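PDB 1FNN: CELL division control protein 6 from Pyrobaculum aerophilum, which binds ADP and magnesium as an AAA+ ATPase of the Cdc6/Cdc18 family and is probably involved in regulating DNA replication. Local coordinates for residues Pro20-Leu32 with Tyr186-Asp200. Sequence-based numbering, arbitrary orientation.
With ADP (adenosine-5'-diphosphate), chain D.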
ATOM      1  N   PRO A  20      -9.523  -9.198  -0.151  1.00 37.59           N
ATOM      2  CA  PRO A  20     -10.738  -8.472  -0.509  1.00 37.61           C
ATOM      3  C   PRO A  20     -10.341  -7.374  -1.445  1.00 38.02           C
ATOM      4  O   PRO A  20      -9.297  -6.727  -1.281  1.00 39.81           O
ATOM      5  CB  PRO A  20     -11.306  -7.990   0.826  1.00 41.92           C
ATOM      6  CG  PRO A  20     -10.131  -7.989   1.771  1.00 38.60           C
ATOM      7  CD  PRO A  20      -9.325  -9.216   1.308  1.00 37.85           C
ATOM      8  N   HIS A  21     -11.152  -7.117  -2.463  1.00 36.27           N
ATOM      9  CA  HIS A  21     -10.953  -6.059  -3.448  1.00 37.72           C
ATOM     10  C   HIS A  21      -9.889  -6.412  -4.463  1.00 36.17           C
ATOM     11  O   HIS A  21      -9.596  -5.585  -5.330  1.00 38.00           O
ATOM     12  CB  HIS A  21     -10.750  -4.675  -2.773  1.00 38.73           C
ATOM     13  CG  HIS A  21     -11.921  -4.434  -1.837  1.00 38.26           C
ATOM     14  ND1 HIS A  21     -13.217  -4.207  -2.249  1.00 41.32           N
ATOM     15  CD2 HIS A  21     -11.927  -4.399  -0.475  1.00 39.51           C
ATOM     16  CE1 HIS A  21     -13.971  -4.042  -1.175  1.00 43.48           C
ATOM     17  NE2 HIS A  21     -13.220  -4.153  -0.063  1.00 42.14           N
ATOM     18  N   ARG A  22      -9.331  -7.640  -4.440  1.00 37.90           N
ATOM     19  CA  ARG A  22      -8.354  -8.018  -5.472  1.00 39.00           C
ATOM     20  C   ARG A  22      -8.812  -9.269  -6.204  1.00 41.72           C
ATOM     21  O   ARG A  22      -8.042  -9.933  -6.909  1.00 40.00           O
ATOM     22  CB  ARG A  22      -6.960  -8.263  -4.878  1.00 38.76           C
ATOM     23  CG  ARG A  22      -6.257  -6.977  -4.390  1.00 37.69           C
ATOM     24  CD  ARG A  22      -6.002  -6.116  -5.590  1.00 43.47           C
ATOM     25  NE  ARG A  22      -5.483  -4.781  -5.517  1.00 44.88           N
ATOM     26  CZ  ARG A  22      -6.217  -3.685  -5.724  1.00 44.37           C
ATOM     27  NH1 ARG A  22      -7.504  -3.794  -6.010  1.00 44.16           N
ATOM     28  NH2 ARG A  22      -5.627  -2.508  -5.634  1.00 36.08           N
ATOM     29  N   GLU A  23     -10.091  -9.595  -6.066  1.00 44.13           N
ATOM     30  CA  GLU A  23     -10.685 -10.756  -6.730  1.00 44.58           C
ATOM     31  C   GLU A  23     -10.539 -10.654  -8.238  1.00 43.21           C
ATOM     32  O   GLU A  23     -10.127 -11.637  -8.880  1.00 40.55           O
ATOM     33  CB  GLU A  23     -12.164 -10.971  -6.391  1.00 44.92           C
ATOM     34  CG  GLU A  23     -12.426 -11.332  -4.940  1.00 54.40           C
ATOM     35  CD  GLU A  23     -12.651 -10.149  -4.018  1.00 54.25           C
ATOM     36  OE1 GLU A  23     -12.402  -8.981  -4.400  1.00 52.97           O
ATOM     37  OE2 GLU A  23     -13.093 -10.383  -2.874  1.00 59.37           O
ATOM     38  N   GLN A  24     -10.662  -9.451  -8.781  1.00 39.41           N
ATOM     39  CA  GLN A  24     -10.548  -9.235 -10.213  1.00 40.28           C
ATOM     40  C   GLN A  24      -9.147  -9.428 -10.737  1.00 37.92           C
ATOM     41  O   GLN A  24      -8.931 -10.106 -11.759  1.00 37.33           O
ATOM     42  CB  GLN A  24     -11.105  -7.855 -10.609  1.00 42.20           C
ATOM     43  CG  GLN A  24     -11.048  -7.598 -12.104  1.00 60.72           C
ATOM     44  CD  GLN A  24     -12.009  -6.500 -12.541  1.00 75.10           C
ATOM     45  OE1 GLN A  24     -12.859  -6.036 -11.775  1.00 79.19           O
ATOM     46  NE2 GLN A  24     -11.892  -6.057 -13.794  1.00 77.81           N
ATOM     47  N   GLN A  25      -8.143  -8.853 -10.047  1.00 34.55           N
ATOM     48  CA  GLN A  25      -6.757  -9.011 -10.475  1.00 37.32           C
ATOM     49  C   GLN A  25      -6.270 -10.469 -10.365  1.00 35.04           C
ATOM     50  O   GLN A  25      -5.499 -10.948 -11.226  1.00 34.03           O
ATOM     51  CB  GLN A  25      -5.820  -8.154  -9.593  1.00 38.71           C
ATOM     52  CG  GLN A  25      -5.982  -6.640  -9.849  1.00 41.80           C
ATOM     53  CD  GLN A  25      -7.174  -6.018  -9.164  1.00 40.86           C
ATOM     54  OE1 GLN A  25      -7.955  -6.656  -8.482  1.00 36.97           O
ATOM     55  NE2 GLN A  25      -7.369  -4.693  -9.330  1.00 40.12           N
ATOM     56  N   LEU A  26      -6.751 -11.156  -9.353  1.00 33.61           N
ATOM     57  CA  LEU A  26      -6.358 -12.552  -9.151  1.00 33.09           C
ATOM     58  C   LEU A  26      -6.982 -13.459 -10.227  1.00 36.93           C
ATOM     59  O   LEU A  26      -6.322 -14.274 -10.881  1.00 36.88           O
ATOM     60  CB  LEU A  26      -6.785 -13.010  -7.777  1.00 33.29           C
ATOM     61  CG  LEU A  26      -6.328 -14.455  -7.439  1.00 42.62           C
ATOM     62  CD1 LEU A  26      -4.807 -14.478  -7.335  1.00 44.39           C
ATOM     63  CD2 LEU A  26      -6.979 -14.946  -6.155  1.00 48.62           C
ATOM     64  N   GLN A  27      -8.244 -13.141 -10.546  1.00 36.62           N
ATOM     65  CA  GLN A  27      -8.929 -13.788 -11.651  1.00 39.17           C
ATOM     66  C   GLN A  27      -8.201 -13.577 -12.976  1.00 38.60           C
ATOM     67  O   GLN A  27      -8.110 -14.556 -13.755  1.00 34.81           O
ATOM     68  CB  GLN A  27     -10.404 -13.399 -11.769  1.00 43.25           C
ATOM     69  CG  GLN A  27     -11.034 -14.037 -13.019  1.00 57.95           C
ATOM     70  CD  GLN A  27     -12.404 -13.486 -13.355  1.00 67.58           C
ATOM     71  OE1 GLN A  27     -12.522 -12.554 -14.165  1.00 74.41           O
ATOM     72  NE2 GLN A  27     -13.426 -14.066 -12.736  1.00 69.47           N
ATOM     73  N   GLN A  28      -7.775 -12.358 -13.282  1.00 33.64           N
ATOM     74  CA  GLN A  28      -7.057 -12.016 -14.479  1.00 36.79           C
ATOM     75  C   GLN A  28      -5.753 -12.806 -14.594  1.00 39.75           C
ATOM     76  O   GLN A  28      -5.246 -13.123 -15.677  1.00 38.87           O
ATOM     77  CB  GLN A  28      -6.743 -10.495 -14.569  1.00 35.45           C
ATOM     78  CG  GLN A  28      -7.969  -9.675 -15.020  1.00 51.54           C
ATOM     79  CD  GLN A  28      -7.757  -8.172 -14.793  1.00 53.99           C
ATOM     80  OE1 GLN A  28      -7.057  -7.462 -15.506  1.00 54.11           O
ATOM     81  NE2 GLN A  28      -8.374  -7.613 -13.752  1.00 58.39           N
ATOM     82  N   LEU A  29      -5.041 -12.877 -13.467  1.00 35.49           N
ATOM     83  CA  LEU A  29      -3.813 -13.628 -13.366  1.00 37.15           C
ATOM     84  C   LEU A  29      -4.127 -15.102 -13.615  1.00 32.98           C
ATOM     85  O   LEU A  29      -3.345 -15.798 -14.270  1.00 37.53           O
ATOM     86  CB  LEU A  29      -3.177 -13.485 -11.985  1.00 38.80           C
ATOM     87  CG  LEU A  29      -2.067 -12.444 -11.803  1.00 46.03           C
ATOM     88  CD1 LEU A  29      -1.513 -12.540 -10.374  1.00 42.67           C
ATOM     89  CD2 LEU A  29      -0.933 -12.602 -12.803  1.00 38.29           C
ATOM     90  N   ASP A  30      -5.185 -15.593 -12.993  1.00 31.47           N
ATOM     91  CA  ASP A  30      -5.578 -16.988 -13.204  1.00 33.45           C
ATOM     92  C   ASP A  30      -5.820 -17.300 -14.679  1.00 36.18           C
ATOM     93  O   ASP A  30      -5.372 -18.281 -15.307  1.00 32.70           O
ATOM     94  CB  ASP A  30      -6.818 -17.285 -12.364  1.00 34.26           C
ATOM     95  CG  ASP A  30      -7.087 -18.795 -12.430  1.00 46.86           C
ATOM     96  OD1 ASP A  30      -6.425 -19.613 -11.791  1.00 41.60           O
ATOM     97  OD2 ASP A  30      -7.996 -19.217 -13.162  1.00 41.29           O
ATOM     98  N   ILE A  31      -6.535 -16.369 -15.330  1.00 31.78           N
ATOM     99  CA  ILE A  31      -6.846 -16.488 -16.756  1.00 34.32           C
ATOM    100  C   ILE A  31      -5.556 -16.465 -17.537  1.00 34.72           C
ATOM    101  O   ILE A  31      -5.379 -17.286 -18.457  1.00 37.92           O
ATOM    102  CB  ILE A  31      -7.808 -15.361 -17.187  1.00 37.39           C
ATOM    103  CG1 ILE A  31      -9.257 -15.666 -16.671  1.00 37.33           C
ATOM    104  CG2 ILE A  31      -7.792 -15.175 -18.695  1.00 42.61           C
ATOM    105  CD1 ILE A  31     -10.061 -14.359 -16.751  1.00 44.93           C
ATOM    106  N   LEU A  32      -4.586 -15.572 -17.221  1.00 30.80           N
ATOM    107  CA  LEU A  32      -3.380 -15.578 -18.013  1.00 30.06           C
ATOM    108  C   LEU A  32      -2.526 -16.856 -17.778  1.00 34.57           C
ATOM    109  O   LEU A  32      -1.792 -17.312 -18.654  1.00 33.66           O
ATOM    110  CB  LEU A  32      -2.507 -14.340 -17.763  1.00 37.98           C
ATOM    111  CG  LEU A  32      -3.236 -13.016 -18.130  1.00 45.05           C
ATOM    112  CD1 LEU A  32      -2.392 -11.786 -17.826  1.00 41.32           C
ATOM    113  CD2 LEU A  32      -3.619 -12.994 -19.610  1.00 47.21           C
ATOM    114  N   TYR A 186      -1.323  -7.412 -21.858  1.00 53.91           N
ATOM    115  CA  TYR A 186      -1.536  -8.360 -20.769  1.00 49.56           C
ATOM    116  C   TYR A 186      -1.221  -7.492 -19.534  1.00 46.62           C
ATOM    117  O   TYR A 186      -0.175  -7.688 -18.934  1.00 42.22           O
ATOM    118  CB  TYR A 186      -0.726  -9.647 -20.859  1.00 49.78           C
ATOM    119  CG  TYR A 186      -0.950 -10.440 -22.130  1.00 51.15           C
ATOM    120  CD1 TYR A 186       0.027 -10.562 -23.107  1.00 51.24           C
ATOM    121  CD2 TYR A 186      -2.172 -11.075 -22.344  1.00 51.89           C
ATOM    122  CE1 TYR A 186      -0.193 -11.296 -24.273  1.00 48.66           C
ATOM    123  CE2 TYR A 186      -2.420 -11.810 -23.494  1.00 50.44           C
ATOM    124  CZ  TYR A 186      -1.420 -11.910 -24.446  1.00 51.33           C
ATOM    125  OH  TYR A 186      -1.695 -12.645 -25.573  1.00 53.46           O
ATOM    126  N   VAL A 187      -1.969  -6.423 -19.299  1.00 42.38           N
ATOM    127  CA  VAL A 187      -1.656  -5.490 -18.219  1.00 41.96           C
ATOM    128  C   VAL A 187      -2.733  -5.549 -17.169  1.00 41.57           C
ATOM    129  O   VAL A 187      -3.915  -5.430 -17.481  1.00 40.37           O
ATOM    130  CB  VAL A 187      -1.486  -4.024 -18.662  1.00 47.53           C
ATOM    131  CG1 VAL A 187      -1.446  -3.088 -17.458  1.00 49.24           C
ATOM    132  CG2 VAL A 187      -0.218  -3.863 -19.493  1.00 46.67           C
ATOM    133  N   ILE A 188      -2.318  -5.835 -15.932  1.00 39.39           N
ATOM    134  CA  ILE A 188      -3.311  -5.920 -14.857  1.00 36.53           C
ATOM    135  C   ILE A 188      -3.033  -4.740 -13.911  1.00 40.45           C
ATOM    136  O   ILE A 188      -1.869  -4.564 -13.508  1.00 36.76           O
ATOM    137  CB  ILE A 188      -3.154  -7.257 -14.107  1.00 35.54           C
ATOM    138  CG1 ILE A 188      -3.338  -8.469 -15.046  1.00 36.33           C
ATOM    139  CG2 ILE A 188      -4.177  -7.306 -12.968  1.00 35.55           C
ATOM    140  CD1 ILE A 188      -3.073  -9.790 -14.282  1.00 32.47           C
ATOM    141  N   ARG A 189      -4.041  -3.914 -13.675  1.00 38.02           N
ATOM    142  CA  ARG A 189      -3.877  -2.678 -12.944  1.00 38.24           C
ATOM    143  C   ARG A 189      -4.456  -2.806 -11.548  1.00 36.38           C
ATOM    144  O   ARG A 189      -5.449  -3.458 -11.334  1.00 38.30           O
ATOM    145  CB  ARG A 189      -4.628  -1.495 -13.642  1.00 40.26           C
ATOM    146  CG  ARG A 189      -4.043  -1.291 -15.049  1.00 43.82           C
ATOM    147  CD  ARG A 189      -4.513  -0.010 -15.755  1.00 45.31           C
ATOM    148  NE  ARG A 189      -3.813   0.102 -17.034  1.00 48.16           N
ATOM    149  CZ  ARG A 189      -2.664   0.750 -17.186  1.00 50.30           C
ATOM    150  NH1 ARG A 189      -2.080   1.344 -16.151  1.00 53.97           N
ATOM    151  NH2 ARG A 189      -2.097   0.801 -18.386  1.00 49.56           N
ATOM    152  N   PHE A 190      -3.714  -2.268 -10.585  1.00 35.82           N
ATOM    153  CA  PHE A 190      -4.064  -2.336  -9.170  1.00 37.95           C
ATOM    154  C   PHE A 190      -4.224  -0.864  -8.721  1.00 39.18           C
ATOM    155  O   PHE A 190      -3.202  -0.169  -8.687  1.00 37.70           O
ATOM    156  CB  PHE A 190      -2.880  -2.942  -8.391  1.00 32.97           C
ATOM    157  CG  PHE A 190      -2.636  -4.390  -8.750  1.00 37.38           C
ATOM    158  CD1 PHE A 190      -2.175  -4.768 -10.015  1.00 32.94           C
ATOM    159  CD2 PHE A 190      -2.881  -5.353  -7.778  1.00 41.30           C
ATOM    160  CE1 PHE A 190      -1.968  -6.127 -10.289  1.00 35.70           C
ATOM    161  CE2 PHE A 190      -2.674  -6.698  -8.044  1.00 33.32           C
ATOM    162  CZ  PHE A 190      -2.224  -7.044  -9.301  1.00 32.80           C
ATOM    163  N   SER A 191      -5.457  -0.429  -8.576  1.00 42.83           N
ATOM    164  CA  SER A 191      -5.659   1.007  -8.276  1.00 45.55           C
ATOM    165  C   SER A 191      -5.574   1.257  -6.778  1.00 45.71           C
ATOM    166  O   SER A 191      -5.550   0.309  -5.995  1.00 42.91           O
ATOM    167  CB  SER A 191      -7.048   1.391  -8.794  1.00 46.92           C
ATOM    168  OG  SER A 191      -7.943   0.870  -7.821  1.00 64.82           O
ATOM    169  N   PRO A 192      -5.233   2.488  -6.404  1.00 45.95           N
ATOM    170  CA  PRO A 192      -5.067   2.852  -5.004  1.00 43.08           C
ATOM    171  C   PRO A 192      -6.307   2.367  -4.271  1.00 41.47           C
ATOM    172  O   PRO A 192      -7.397   2.437  -4.858  1.00 38.14           O
ATOM    173  CB  PRO A 192      -4.952   4.377  -5.044  1.00 45.42           C
ATOM    174  CG  PRO A 192      -4.365   4.640  -6.411  1.00 46.95           C
ATOM    175  CD  PRO A 192      -5.146   3.683  -7.309  1.00 43.88           C
ATOM    176  N   TYR A 193      -6.150   1.811  -3.066  1.00 37.99           N
ATOM    177  CA  TYR A 193      -7.351   1.376  -2.372  1.00 38.73           C
ATOM    178  C   TYR A 193      -8.118   2.613  -1.841  1.00 40.93           C
ATOM    179  O   TYR A 193      -7.499   3.559  -1.339  1.00 39.51           O
ATOM    180  CB  TYR A 193      -7.043   0.511  -1.163  1.00 38.68           C
ATOM    181  CG  TYR A 193      -6.471  -0.859  -1.510  1.00 37.29           C
ATOM    182  CD1 TYR A 193      -5.144  -1.192  -1.281  1.00 36.99           C
ATOM    183  CD2 TYR A 193      -7.307  -1.822  -2.070  1.00 38.98           C
ATOM    184  CE1 TYR A 193      -4.628  -2.457  -1.594  1.00 33.29           C
ATOM    185  CE2 TYR A 193      -6.827  -3.082  -2.391  1.00 37.28           C
ATOM    186  CZ  TYR A 193      -5.491  -3.375  -2.148  1.00 36.55           C
ATOM    187  OH  TYR A 193      -5.064  -4.652  -2.495  1.00 34.94           O
ATOM    188  N   THR A 194      -9.426   2.453  -1.795  1.00 38.85           N
ATOM    189  CA  THR A 194     -10.245   3.528  -1.242  1.00 43.55           C
ATOM    190  C   THR A 194     -10.284   3.332   0.272  1.00 46.02           C
ATOM    191  O   THR A 194      -9.853   2.302   0.844  1.00 38.67           O
ATOM    192  CB  THR A 194     -11.682   3.434  -1.778  1.00 42.26           C
ATOM    193  OG1 THR A 194     -12.187   2.179  -1.311  1.00 41.99           O
ATOM    194  CG2 THR A 194     -11.794   3.469  -3.292  1.00 46.72           C
ATOM    195  N   LYS A 195     -11.021   4.247   0.911  1.00 42.89           N
ATOM    196  CA  LYS A 195     -11.122   4.178   2.358  1.00 42.96           C
ATOM    197  C   LYS A 195     -11.870   2.960   2.816  1.00 40.48           C
ATOM    198  O   LYS A 195     -11.557   2.401   3.888  1.00 43.10           O
ATOM    199  CB  LYS A 195     -11.789   5.465   2.895  1.00 43.18           C
ATOM    200  CG  LYS A 195     -10.835   6.631   2.690  1.00 39.58           C
ATOM    201  CD  LYS A 195     -11.531   7.987   3.013  1.00 46.77           C
ATOM    202  CE  LYS A 195     -10.404   9.024   2.969  1.00 53.32           C
ATOM    203  NZ  LYS A 195     -10.795  10.341   3.552  1.00 73.12           N
ATOM    204  N   ASP A 196     -12.991   2.657   2.161  1.00 37.09           N
ATOM    205  CA  ASP A 196     -13.756   1.492   2.556  1.00 39.33           C
ATOM    206  C   ASP A 196     -12.912   0.209   2.296  1.00 35.98           C
ATOM    207  O   ASP A 196     -12.990  -0.691   3.111  1.00 37.21           O
ATOM    208  CB  ASP A 196     -15.066   1.433   1.770  1.00 42.04           C
ATOM    209  CG  ASP A 196     -15.693   2.831   1.902  1.00 64.01           C
ATOM    210  OD1 ASP A 196     -15.387   3.676   1.015  1.00 70.31           O
ATOM    211  OD2 ASP A 196     -16.438   2.986   2.888  1.00 54.59           O
ATOM    212  N   GLN A 197     -12.154   0.165   1.226  1.00 37.52           N
ATOM    213  CA  GLN A 197     -11.369  -1.063   0.942  1.00 37.19           C
ATOM    214  C   GLN A 197     -10.272  -1.214   1.972  1.00 40.52           C
ATOM    215  O   GLN A 197      -9.981  -2.335   2.443  1.00 38.92           O
ATOM    216  CB  GLN A 197     -10.800  -0.919  -0.478  1.00 31.76           C
ATOM    217  CG  GLN A 197     -11.928  -0.952  -1.522  1.00 36.48           C
ATOM    218  CD  GLN A 197     -11.430  -0.618  -2.895  1.00 39.12           C
ATOM    219  OE1 GLN A 197     -10.376  -0.018  -3.168  1.00 36.51           O
ATOM    220  NE2 GLN A 197     -12.252  -1.042  -3.853  1.00 42.50           N
ATOM    221  N   ILE A 198      -9.586  -0.092   2.298  1.00 35.53           N
ATOM    222  CA  ILE A 198      -8.612  -0.134   3.403  1.00 37.59           C
ATOM    223  C   ILE A 198      -9.218  -0.659   4.680  1.00 37.56           C
ATOM    224  O   ILE A 198      -8.697  -1.549   5.379  1.00 37.15           O
ATOM    225  CB  ILE A 198      -7.941   1.232   3.656  1.00 38.87           C
ATOM    226  CG1 ILE A 198      -7.059   1.601   2.468  1.00 37.78           C
ATOM    227  CG2 ILE A 198      -7.128   1.186   4.942  1.00 34.43           C
ATOM    228  CD1 ILE A 198      -5.816   0.715   2.315  1.00 40.33           C
ATOM    229  N   PHE A 199     -10.396  -0.157   5.064  1.00 36.60           N
ATOM    230  CA  PHE A 199     -11.091  -0.644   6.230  1.00 37.83           C
ATOM    231  C   PHE A 199     -11.255  -2.194   6.127  1.00 35.32           C
ATOM    232  O   PHE A 199     -11.081  -2.827   7.174  1.00 33.16           O
ATOM    233  CB  PHE A 199     -12.470  -0.005   6.363  1.00 37.74           C
ATOM    234  CG  PHE A 199     -13.296  -0.569   7.470  1.00 39.70           C
ATOM    235  CD1 PHE A 199     -13.178  -0.094   8.756  1.00 40.13           C
ATOM    236  CD2 PHE A 199     -14.207  -1.590   7.225  1.00 40.90           C
ATOM    237  CE1 PHE A 199     -13.928  -0.600   9.784  1.00 38.75           C
ATOM    238  CE2 PHE A 199     -14.967  -2.108   8.256  1.00 44.11           C
ATOM    239  CZ  PHE A 199     -14.838  -1.620   9.544  1.00 43.37           C
ATOM    240  N   ASP A 200     -11.728  -2.680   4.992  1.00 36.92           N
ATOM    241  CA  ASP A 200     -11.988  -4.153   4.950  1.00 40.97           C
ATOM    242  C   ASP A 200     -10.690  -4.940   5.160  1.00 37.92           C
ATOM    243  O   ASP A 200     -10.665  -5.997   5.769  1.00 39.76           O
ATOM    244  CB  ASP A 200     -12.643  -4.532   3.648  1.00 41.78           C
ATOM    245  CG  ASP A 200     -14.023  -3.937   3.406  1.00 42.75           C
ATOM    246  OD1 ASP A 200     -14.773  -3.712   4.369  1.00 46.37           O
ATOM    247  OD2 ASP A 200     -14.324  -3.709   2.225  1.00 38.00           O
TER
HETATM  248  PB  ADP D 398       2.655  -3.963  -3.488  1.00 37.26           P
HETATM  249  O1B ADP D 398       3.611  -4.944  -4.155  1.00 34.66           O
HETATM  250  O2B ADP D 398       1.582  -3.550  -4.325  1.00 39.89           O
HETATM  251  O3B ADP D 398       3.553  -2.861  -3.163  1.00 37.48           O
HETATM  252  PA  ADP D 398       1.826  -5.574  -1.300  1.00 36.67           P
HETATM  253  O1A ADP D 398       1.461  -6.774  -2.073  1.00 37.96           O
HETATM  254  O2A ADP D 398       3.095  -5.759  -0.587  1.00 36.56           O
HETATM  255  O3A ADP D 398       1.870  -4.340  -2.211  1.00 37.58           O
HETATM  256  O5' ADP D 398       0.711  -5.242  -0.146  1.00 36.16           O
HETATM  257  C5' ADP D 398       1.129  -4.339   0.863  1.00 34.33           C
HETATM  258  C4' ADP D 398       0.611  -4.914   2.196  1.00 34.39           C
HETATM  259  O4' ADP D 398      -0.796  -4.955   2.138  1.00 34.50           O
HETATM  260  C3' ADP D 398       1.046  -6.346   2.483  1.00 34.84           C
HETATM  261  O3' ADP D 398       1.140  -6.503   3.889  1.00 35.06           O
HETATM  262  C2' ADP D 398      -0.079  -7.089   1.846  1.00 37.05           C
HETATM  263  O2' ADP D 398      -0.227  -8.409   2.372  1.00 35.23           O
HETATM  264  C1' ADP D 398      -1.278  -6.237   2.283  1.00 36.11           C
HETATM  265  N9  ADP D 398      -2.283  -6.376   1.303  1.00 33.44           N
HETATM  266  C8  ADP D 398      -2.332  -5.716   0.103  1.00 35.88           C
HETATM  267  N7  ADP D 398      -3.469  -5.803  -0.520  1.00 32.40           N
HETATM  268  C5  ADP D 398      -4.226  -6.581   0.340  1.00 29.59           C
HETATM  269  C6  ADP D 398      -5.540  -7.068   0.249  1.00 32.67           C
HETATM  270  N6  ADP D 398      -6.294  -6.816  -0.810  1.00 35.34           N
HETATM  271  N1  ADP D 398      -6.002  -7.832   1.242  1.00 34.91           N
HETATM  272  C2  ADP D 398      -5.212  -8.100   2.264  1.00 31.05           C
HETATM  273  N3  ADP D 398      -3.956  -7.711   2.480  1.00 35.76           N
HETATM  274  C4  ADP D 398      -3.520  -6.938   1.449  1.00 31.49           C
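The adenine end of the AAA+ nucleotide site is built here, where the guanidinium of Arg22 lies over one face of the Tyr193 ring, close to the base of ADP, while helix segment 23-32 runs almost antiparallel (166°) to the edge strand 187-189. The two flat groups are nearly parallel, Arg22 CZ 3.4 Å from Tyr193 CE2. NH2 donates to Ser191 O, in the guanidinium plane, at 2.8 Å; NH1 turns back to His21 O, which is tilted out of that plane, and NE reaches Thr55 O of the P-loop. A bend at chi2 (-65°) folds the long chain back from the N-cap position into this slot. Arginine suits it, having a flat group to lie over the ring and N-H groups for several carbonyls; a methionine in its place would probably leave Ser191 O and Thr55 O without these donors and the Tyr193 ring freer to shift. That ring matters because its OH, together with Pro20 O, accepts from the adenine N6, each 3.0 Å away, a pairing consistent with recognition of the amino group. Next to it, His21 bridges to the helix starting at Lys195: NE2 gives a straight bond to the anti lone pair of Asp200 OD2 (2.6 Å, 166°), and Gln197 CG sits over the centre of the imidazole. Gln197 also closes a capping box with Thr194. Farther along, Gln25 centres its apolar CG over the Phe190 ring, while its NE2 donates to Arg189 O at 3.0 Å. Ile188, pointing at the helix, lays CD1 against Gln28 CB and Leu29 CG, and Leu32 CD2 meets Tyr186 CD2 at 3.6 Å. A helix before the first strand, laid along the outer strand of a parallel 2-3-4-1-5 sheet, with the chain passing adenine toward the lid, is typical of AAA+ nucleotide-binding domains.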